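Local coordinates for MmcQ/YjbR family DNA-binding protein (Pseudomonas syringae pv. tomato, PDB 3H9X) that is of uncharacterised cellular function but probably binds DNA through the double-wing motif of the MmcQ/YjbR family, at residues Lys17-Trp22 with Val30-Asp35; Ser73-Lys76 with Tyr81-Tyr84. All coordinates share one frame; numbering follows the deposited sequence.

Contact 1. Residues Lys17-Trp22 with Val30-Asp35; sequences KPDHPW and VFRHSD
Val30, in strand 29-32, an outermost strand of the antiparallel sheet of this YjbR fold, pairs with Asp19 in the loop that follows helix 3-13. The two make a single antiparallel bridge, a hydrogen-bonded pair: Asp19 N gives a nearly straight bond to Val30 O at 3.1 Å (169°), and Val30 N returns one to Asp19 O at 2.9 Å. The loop thus lines the edge of the sheet for one residue pair. The valine side chain forks between loop residues. Its CG1, anti to the carbonyl carbon (chi1 -53°), crosses to the six-membered ring of Trp22, with Val30 CG1 3.6 Å from Trp22 CZ3; Val30 CG2 lies 3.8 Å from Pro21 CG, at the outer corner of the proline ring. Next, the ring of Phe31 reaches Pro18: Phe31 CZ is 3.8 Å from Pro18 CB, and Pro18 CA sits over one face near the rim. Phe6 of helix 3-13 meets this phenylalanine edge-to-face. Arg32 closes the contact with a salt bridge. Its chain bends at chi2 (-106°), bringing the guanidinium edge to Asp19, whose OD2 lies close to the guanidinium plane. The carboxylate, however, is met from above its own plane, with Arg32 NE 3.1 Å from Asp19 OD2.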
ATOM      1  N   LYS A  17     -12.889  -5.010   5.992  1.00 70.06           N
ATOM      2  CA  LYS A  17     -13.303  -3.659   6.372  1.00 66.39           C
ATOM      3  C   LYS A  17     -12.062  -2.884   6.817  1.00 59.71           C
ATOM      4  O   LYS A  17     -11.277  -3.371   7.629  1.00 50.43           O
ATOM      5  CB  LYS A  17     -14.367  -3.713   7.485  1.00 71.44           C
ATOM      6  CG  LYS A  17     -14.071  -2.904   8.765  1.00 84.03           C
ATOM      7  CD  LYS A  17     -13.180  -3.678   9.762  1.00 83.70           C
ATOM      8  CE  LYS A  17     -12.699  -2.805  10.932  1.00 72.23           C
ATOM      9  NZ  LYS A  17     -13.791  -2.090  11.664  1.00 64.75           N
ATOM     10  N   PRO A  18     -11.857  -1.673   6.270  1.00 59.08           N
ATOM     11  CA  PRO A  18     -10.695  -0.857   6.628  1.00 54.83           C
ATOM     12  C   PRO A  18     -10.660  -0.473   8.099  1.00 56.35           C
ATOM     13  O   PRO A  18     -11.679  -0.094   8.680  1.00 55.76           O
ATOM     14  CB  PRO A  18     -10.830   0.355   5.711  1.00 50.06           C
ATOM     15  CG  PRO A  18     -12.312   0.481   5.532  1.00 50.09           C
ATOM     16  CD  PRO A  18     -12.711  -0.957   5.305  1.00 63.13           C
ATOM     17  N   ASP A  19      -9.475  -0.582   8.694  1.00 58.22           N
ATOM     18  CA  ASP A  19      -9.270  -0.247  10.096  1.00 57.23           C
ATOM     19  C   ASP A  19      -8.466   1.036  10.235  1.00 58.60           C
ATOM     20  O   ASP A  19      -7.672   1.374   9.360  1.00 62.31           O
ATOM     21  CB  ASP A  19      -8.544  -1.373  10.802  1.00 59.48           C
ATOM     22  CG  ASP A  19      -9.372  -1.975  11.877  1.00 76.59           C
ATOM     23  OD1 ASP A  19      -9.757  -1.224  12.802  1.00 86.96           O
ATOM     24  OD2 ASP A  19      -9.653  -3.188  11.801  1.00 83.53           O
ATOM     25  N   HIS A  20      -8.665   1.753  11.335  1.00 50.99           N
ATOM     26  CA  HIS A  20      -7.953   3.005  11.548  1.00 45.69           C
ATOM     27  C   HIS A  20      -7.370   2.992  12.938  1.00 46.61           C
ATOM     28  O   HIS A  20      -7.972   3.507  13.880  1.00 48.04           O
ATOM     29  CB  HIS A  20      -8.912   4.180  11.388  1.00 33.42           C
ATOM     30  CG  HIS A  20      -9.691   4.137  10.115  1.00 28.78           C
ATOM     31  ND1 HIS A  20      -9.135   4.442   8.893  1.00 34.50           N
ATOM     32  CD2 HIS A  20     -10.955   3.725   9.859  1.00 27.28           C
ATOM     33  CE1 HIS A  20     -10.018   4.217   7.939  1.00 29.61           C
ATOM     34  NE2 HIS A  20     -11.132   3.780   8.499  1.00 31.27           N
ATOM     35  N   PRO A  21      -6.181   2.397  13.086  1.00 44.54           N
ATOM     36  CA  PRO A  21      -5.479   2.291  14.363  1.00 40.97           C
ATOM     37  C   PRO A  21      -5.054   3.606  14.978  1.00 36.92           C
ATOM     38  O   PRO A  21      -5.109   3.763  16.192  1.00 39.20           O
ATOM     39  CB  PRO A  21      -4.270   1.429  14.021  1.00 46.55           C
ATOM     40  CG  PRO A  21      -4.746   0.610  12.878  1.00 49.37           C
ATOM     41  CD  PRO A  21      -5.476   1.629  12.050  1.00 40.25           C
ATOM     42  N   TRP A  22      -4.611   4.534  14.135  1.00 40.62           N
ATOM     43  CA  TRP A  22      -4.129   5.844  14.579  1.00 45.10           C
ATOM     44  C   TRP A  22      -5.212   6.890  14.722  1.00 47.51           C
ATOM     45  O   TRP A  22      -5.885   7.243  13.763  1.00 54.32           O
ATOM     46  CB  TRP A  22      -3.078   6.374  13.605  1.00 42.88           C
ATOM     47  CG  TRP A  22      -1.901   5.485  13.479  1.00 41.09           C
ATOM     48  CD1 TRP A  22      -0.803   5.449  14.291  1.00 41.49           C
ATOM     49  CD2 TRP A  22      -1.715   4.458  12.506  1.00 43.41           C
ATOM     50  NE1 TRP A  22       0.062   4.460  13.877  1.00 33.07           N
ATOM     51  CE2 TRP A  22      -0.476   3.839  12.776  1.00 39.21           C
ATOM     52  CE3 TRP A  22      -2.474   4.001  11.417  1.00 43.24           C
ATOM     53  CZ2 TRP A  22       0.015   2.786  12.013  1.00 31.59           C
ATOM     54  CZ3 TRP A  22      -1.982   2.950  10.659  1.00 31.94           C
ATOM     55  CH2 TRP A  22      -0.748   2.361  10.959  1.00 38.08           C
ATOM     56  N   VAL A  30      -5.465   0.499   7.697  1.00 33.62           N
ATOM     57  CA  VAL A  30      -4.788  -0.779   7.471  1.00 39.92           C
ATOM     58  C   VAL A  30      -5.789  -1.856   7.064  1.00 38.07           C
ATOM     59  O   VAL A  30      -6.973  -1.766   7.372  1.00 34.91           O
ATOM     60  CB  VAL A  30      -3.963  -1.262   8.730  1.00 43.25           C
ATOM     61  CG1 VAL A  30      -3.024  -0.171   9.197  1.00 40.38           C
ATOM     62  CG2 VAL A  30      -4.873  -1.696   9.843  1.00 41.64           C
ATOM     63  N   PHE A  31      -5.307  -2.856   6.339  1.00 43.00           N
ATOM     64  CA  PHE A  31      -6.153  -3.953   5.902  1.00 47.54           C
ATOM     65  C   PHE A  31      -5.508  -5.241   6.372  1.00 49.05           C
ATOM     66  O   PHE A  31      -4.379  -5.549   5.988  1.00 51.86           O
ATOM     67  CB  PHE A  31      -6.290  -3.963   4.379  1.00 48.82           C
ATOM     68  CG  PHE A  31      -7.001  -2.762   3.837  1.00 54.73           C
ATOM     69  CD1 PHE A  31      -6.417  -1.502   3.914  1.00 51.26           C
ATOM     70  CD2 PHE A  31      -8.270  -2.879   3.278  1.00 59.35           C
ATOM     71  CE1 PHE A  31      -7.085  -0.377   3.451  1.00 53.53           C
ATOM     72  CE2 PHE A  31      -8.951  -1.760   2.809  1.00 57.24           C
ATOM     73  CZ  PHE A  31      -8.355  -0.506   2.895  1.00 58.78           C
ATOM     74  N   ARG A  32      -6.210  -5.990   7.216  1.00 50.57           N
ATOM     75  CA  ARG A  32      -5.659  -7.240   7.716  1.00 51.78           C
ATOM     76  C   ARG A  32      -6.645  -8.392   7.625  1.00 47.87           C
ATOM     77  O   ARG A  32      -7.798  -8.212   7.233  1.00 40.83           O
ATOM     78  CB  ARG A  32      -5.209  -7.078   9.162  1.00 52.04           C
ATOM     79  CG  ARG A  32      -6.329  -6.828  10.142  1.00 56.95           C
ATOM     80  CD  ARG A  32      -6.344  -5.388  10.606  1.00 61.96           C
ATOM     81  NE  ARG A  32      -7.330  -5.197  11.662  1.00 64.44           N
ATOM     82  CZ  ARG A  32      -7.242  -5.742  12.873  1.00 60.26           C
ATOM     83  NH1 ARG A  32      -8.188  -5.520  13.776  1.00 55.73           N
ATOM     84  NH2 ARG A  32      -6.204  -6.499  13.187  1.00 49.02           N
ATOM     85  N   HIS A  33      -6.163  -9.582   7.969  1.00 53.39           N
ATOM     86  CA  HIS A  33      -6.983 -10.790   7.956  1.00 54.88           C
ATOM     87  C   HIS A  33      -7.708 -10.911   9.284  1.00 59.48           C
ATOM     88  O   HIS A  33      -7.216 -10.440  10.312  1.00 59.09           O
ATOM     89  CB  HIS A  33      -6.133 -12.048   7.770  1.00 45.83           C
ATOM     90  CG  HIS A  33      -5.375 -12.095   6.481  1.00 46.23           C
ATOM     91  ND1 HIS A  33      -4.148 -11.487   6.320  1.00 48.45           N
ATOM     92  CD2 HIS A  33      -5.657 -12.699   5.304  1.00 48.28           C
ATOM     93  CE1 HIS A  33      -3.706 -11.721   5.097  1.00 49.46           C
ATOM     94  NE2 HIS A  33      -4.600 -12.453   4.458  1.00 38.73           N
ATOM     95  N   SER A  34      -8.867 -11.558   9.270  1.00 62.69           N
ATOM     96  CA  SER A  34      -9.641 -11.730  10.486  1.00 64.29           C
ATOM     97  C   SER A  34      -9.005 -12.838  11.323  1.00 67.00           C
ATOM     98  O   SER A  34      -9.205 -12.913  12.539  1.00 67.53           O
ATOM     99  CB  SER A  34     -11.083 -12.077  10.128  1.00 65.18           C
ATOM    100  OG  SER A  34     -11.914 -11.994  11.272  1.00 70.70           O
ATOM    101  N   ASP A  35      -8.220 -13.676  10.647  1.00 68.90           N
ATOM    102  CA  ASP A  35      -7.504 -14.807  11.246  1.00 69.04           C
ATOM    103  C   ASP A  35      -6.406 -14.345  12.199  1.00 67.84           C
ATOM    104  O   ASP A  35      -6.627 -14.207  13.401  1.00 67.36           O
ATOM    105  CB  ASP A  35      -6.862 -15.653  10.143  1.00 69.88           C
ATOM    106  CG  ASP A  35      -7.826 -15.979   9.029  1.00 78.03           C
ATOM    107  OD1 ASP A  35      -8.828 -16.671   9.306  1.00 83.07           O
ATOM    108  OD2 ASP A  35      -7.591 -15.543   7.877  1.00 82.63           O
TER

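Contact 2. Residues Ser73-Lys76 with Tyr81-Tyr84; sequences SLRK and YPAY
Arg75 lays its guanidinium group over the ring of Pro82, and this one overlap carries most of the contact. Pro82 CB stands over the centre of the guanidinium, about 3.6 Å from its plane, while Pro82 CG lies nearer the side of the group formed by NE and NH2. From Pro82 CG the distance is 3.2 Å to Arg75 NE and likewise 3.2 Å to Arg75 NH2. The proline thus meets a flat face with its ring carbons, and the contact is one of van der Waals packing with no hydrogen bond between the segments. The side chains run at about a right angle to each other. A bend at chi3 (60°) turns the end of Arg75 from the line of its first carbons, so that the guanidinium can lie across the proline ring. In the fold, this joins segment 73-76, which continues from helix 71-74, to strand 80-82, an outermost strand of the antiparallel sheet, on the protein surface; Arg75 also touches Ile92 on the adjoining strand 91-95. Tyr81 takes part through its backbone: Arg75 CG passes 4.0 Å from Tyr81 O. Its aromatic side chain starts in the direction away from the helix segment and packs against Leu95 and Ile51, while its backbone is hydrogen-bonded to Thr93. Closer to the guanidinium, Arg75 CD rests 4.0 Å from Pro82 CA.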
ATOM      1  N   SER A  73      13.838  -5.121  -7.615  1.00 47.78           N
ATOM      2  CA  SER A  73      13.297  -5.000  -8.973  1.00 47.39           C
ATOM      3  C   SER A  73      12.008  -4.169  -9.058  1.00 44.80           C
ATOM      4  O   SER A  73      11.841  -3.349  -9.962  1.00 42.11           O
ATOM      5  CB  SER A  73      13.054  -6.394  -9.550  1.00 49.02           C
ATOM      6  OG  SER A  73      12.281  -7.176  -8.661  1.00 58.12           O
ATOM      7  N   LEU A  74      11.094  -4.390  -8.121  1.00 45.94           N
ATOM      8  CA  LEU A  74       9.851  -3.635  -8.093  1.00 41.45           C
ATOM      9  C   LEU A  74      10.149  -2.150  -7.941  1.00 44.55           C
ATOM     10  O   LEU A  74       9.667  -1.347  -8.727  1.00 49.45           O
ATOM     11  CB  LEU A  74       8.979  -4.097  -6.930  1.00 38.53           C
ATOM     12  CG  LEU A  74       7.746  -4.944  -7.264  1.00 42.79           C
ATOM     13  CD1 LEU A  74       8.133  -6.097  -8.174  1.00 46.34           C
ATOM     14  CD2 LEU A  74       7.111  -5.471  -5.977  1.00 43.28           C
ATOM     15  N   ARG A  75      10.947  -1.790  -6.934  1.00 40.72           N
ATOM     16  CA  ARG A  75      11.304  -0.391  -6.676  1.00 42.67           C
ATOM     17  C   ARG A  75      11.850   0.345  -7.879  1.00 44.72           C
ATOM     18  O   ARG A  75      11.888   1.569  -7.881  1.00 49.66           O
ATOM     19  CB  ARG A  75      12.326  -0.299  -5.538  1.00 39.55           C
ATOM     20  CG  ARG A  75      11.717  -0.437  -4.155  1.00 42.54           C
ATOM     21  CD  ARG A  75      12.765  -0.555  -3.055  1.00 43.30           C
ATOM     22  NE  ARG A  75      13.661   0.594  -2.969  1.00 54.71           N
ATOM     23  CZ  ARG A  75      14.612   0.720  -2.048  1.00 57.52           C
ATOM     24  NH1 ARG A  75      14.785  -0.221  -1.133  1.00 51.56           N
ATOM     25  NH2 ARG A  75      15.404   1.781  -2.053  1.00 63.63           N
ATOM     26  N   LYS A  76      12.275  -0.408  -8.890  1.00 50.75           N
ATOM     27  CA  LYS A  76      12.829   0.158 -10.118  1.00 53.48           C
ATOM     28  C   LYS A  76      11.707   0.621 -11.045  1.00 56.08           C
ATOM     29  O   LYS A  76      11.927   1.433 -11.949  1.00 50.68           O
ATOM     30  CB  LYS A  76      13.710  -0.882 -10.839  1.00 56.60           C
ATOM     31  CG  LYS A  76      15.226  -0.718 -10.602  1.00 60.68           C
ATOM     32  CD  LYS A  76      16.016  -2.026 -10.800  1.00 60.95           C
ATOM     33  CE  LYS A  76      15.790  -2.663 -12.176  1.00 63.26           C
ATOM     34  NZ  LYS A  76      16.250  -4.111 -12.203  1.00 69.51           N
ATOM     35  N   TYR A  81       7.971   3.008  -4.756  1.00 41.25           N
ATOM     36  CA  TYR A  81       9.053   3.590  -3.975  1.00 41.73           C
ATOM     37  C   TYR A  81       9.378   2.684  -2.788  1.00 42.55           C
ATOM     38  O   TYR A  81       8.702   1.686  -2.567  1.00 41.68           O
ATOM     39  CB  TYR A  81       8.640   4.985  -3.470  1.00 32.39           C
ATOM     40  CG  TYR A  81       8.214   5.944  -4.550  1.00 41.14           C
ATOM     41  CD1 TYR A  81       7.014   5.764  -5.237  1.00 43.25           C
ATOM     42  CD2 TYR A  81       9.038   7.008  -4.930  1.00 49.39           C
ATOM     43  CE1 TYR A  81       6.651   6.614  -6.286  1.00 44.88           C
ATOM     44  CE2 TYR A  81       8.677   7.869  -5.976  1.00 42.74           C
ATOM     45  CZ  TYR A  81       7.485   7.661  -6.654  1.00 41.97           C
ATOM     46  OH  TYR A  81       7.143   8.471  -7.725  1.00 35.38           O
ATOM     47  N   PRO A  82      10.438   3.014  -2.029  1.00 43.04           N
ATOM     48  CA  PRO A  82      10.858   2.244  -0.854  1.00 45.78           C
ATOM     49  C   PRO A  82       9.782   2.316   0.235  1.00 49.02           C
ATOM     50  O   PRO A  82       9.120   3.339   0.392  1.00 45.59           O
ATOM     51  CB  PRO A  82      12.144   2.945  -0.436  1.00 47.12           C
ATOM     52  CG  PRO A  82      12.689   3.417  -1.738  1.00 44.43           C
ATOM     53  CD  PRO A  82      11.477   3.992  -2.394  1.00 39.79           C
ATOM     54  N   ALA A  83       9.614   1.238   0.990  1.00 46.14           N
ATOM     55  CA  ALA A  83       8.599   1.208   2.034  1.00 47.95           C
ATOM     56  C   ALA A  83       8.679   2.392   2.991  1.00 46.65           C
ATOM     57  O   ALA A  83       9.737   2.702   3.529  1.00 51.56           O
ATOM     58  CB  ALA A  83       8.695  -0.091   2.814  1.00 52.58           C
ATOM     59  N   TYR A  84       7.542   3.042   3.198  1.00 39.46           N
ATOM     60  CA  TYR A  84       7.455   4.176   4.097  1.00 35.76           C
ATOM     61  C   TYR A  84       6.747   3.735   5.373  1.00 37.66           C
ATOM     62  O   TYR A  84       5.632   3.228   5.316  1.00 35.68           O
ATOM     63  CB  TYR A  84       6.662   5.300   3.444  1.00 46.62           C
ATOM     64  CG  TYR A  84       6.510   6.508   4.333  1.00 47.33           C
ATOM     65  CD1 TYR A  84       7.595   7.343   4.597  1.00 42.00           C
ATOM     66  CD2 TYR A  84       5.284   6.801   4.937  1.00 47.39           C
ATOM     67  CE1 TYR A  84       7.466   8.438   5.441  1.00 53.26           C
ATOM     68  CE2 TYR A  84       5.143   7.891   5.785  1.00 49.15           C
ATOM     69  CZ  TYR A  84       6.239   8.702   6.033  1.00 57.20           C
ATOM     70  OH  TYR A  84       6.120   9.762   6.897  1.00 65.79           O
TER

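Contacts 1 and 2 involve the two outermost strands of the same five-stranded antiparallel sheet, 29-32 and 80-82, whose order is 29-32, 39-47, 58-65, 91-95, 80-82. They lie on opposite sides of the chain's centre, with their own centres about 23 Å apart and their nearest atoms about 9 Å apart, so neither touches the other. Along the chain they come in series: contact 1 is complete before strands 39-47 and 58-65, and contact 2 then opens on helix 71-74. Each ties another segment to an end strand, the loop after helix 3-13 in the first and segment 73-76, on helix 71-74, in the second. Both belong to the YjbR family region, which probably serves in DNA binding.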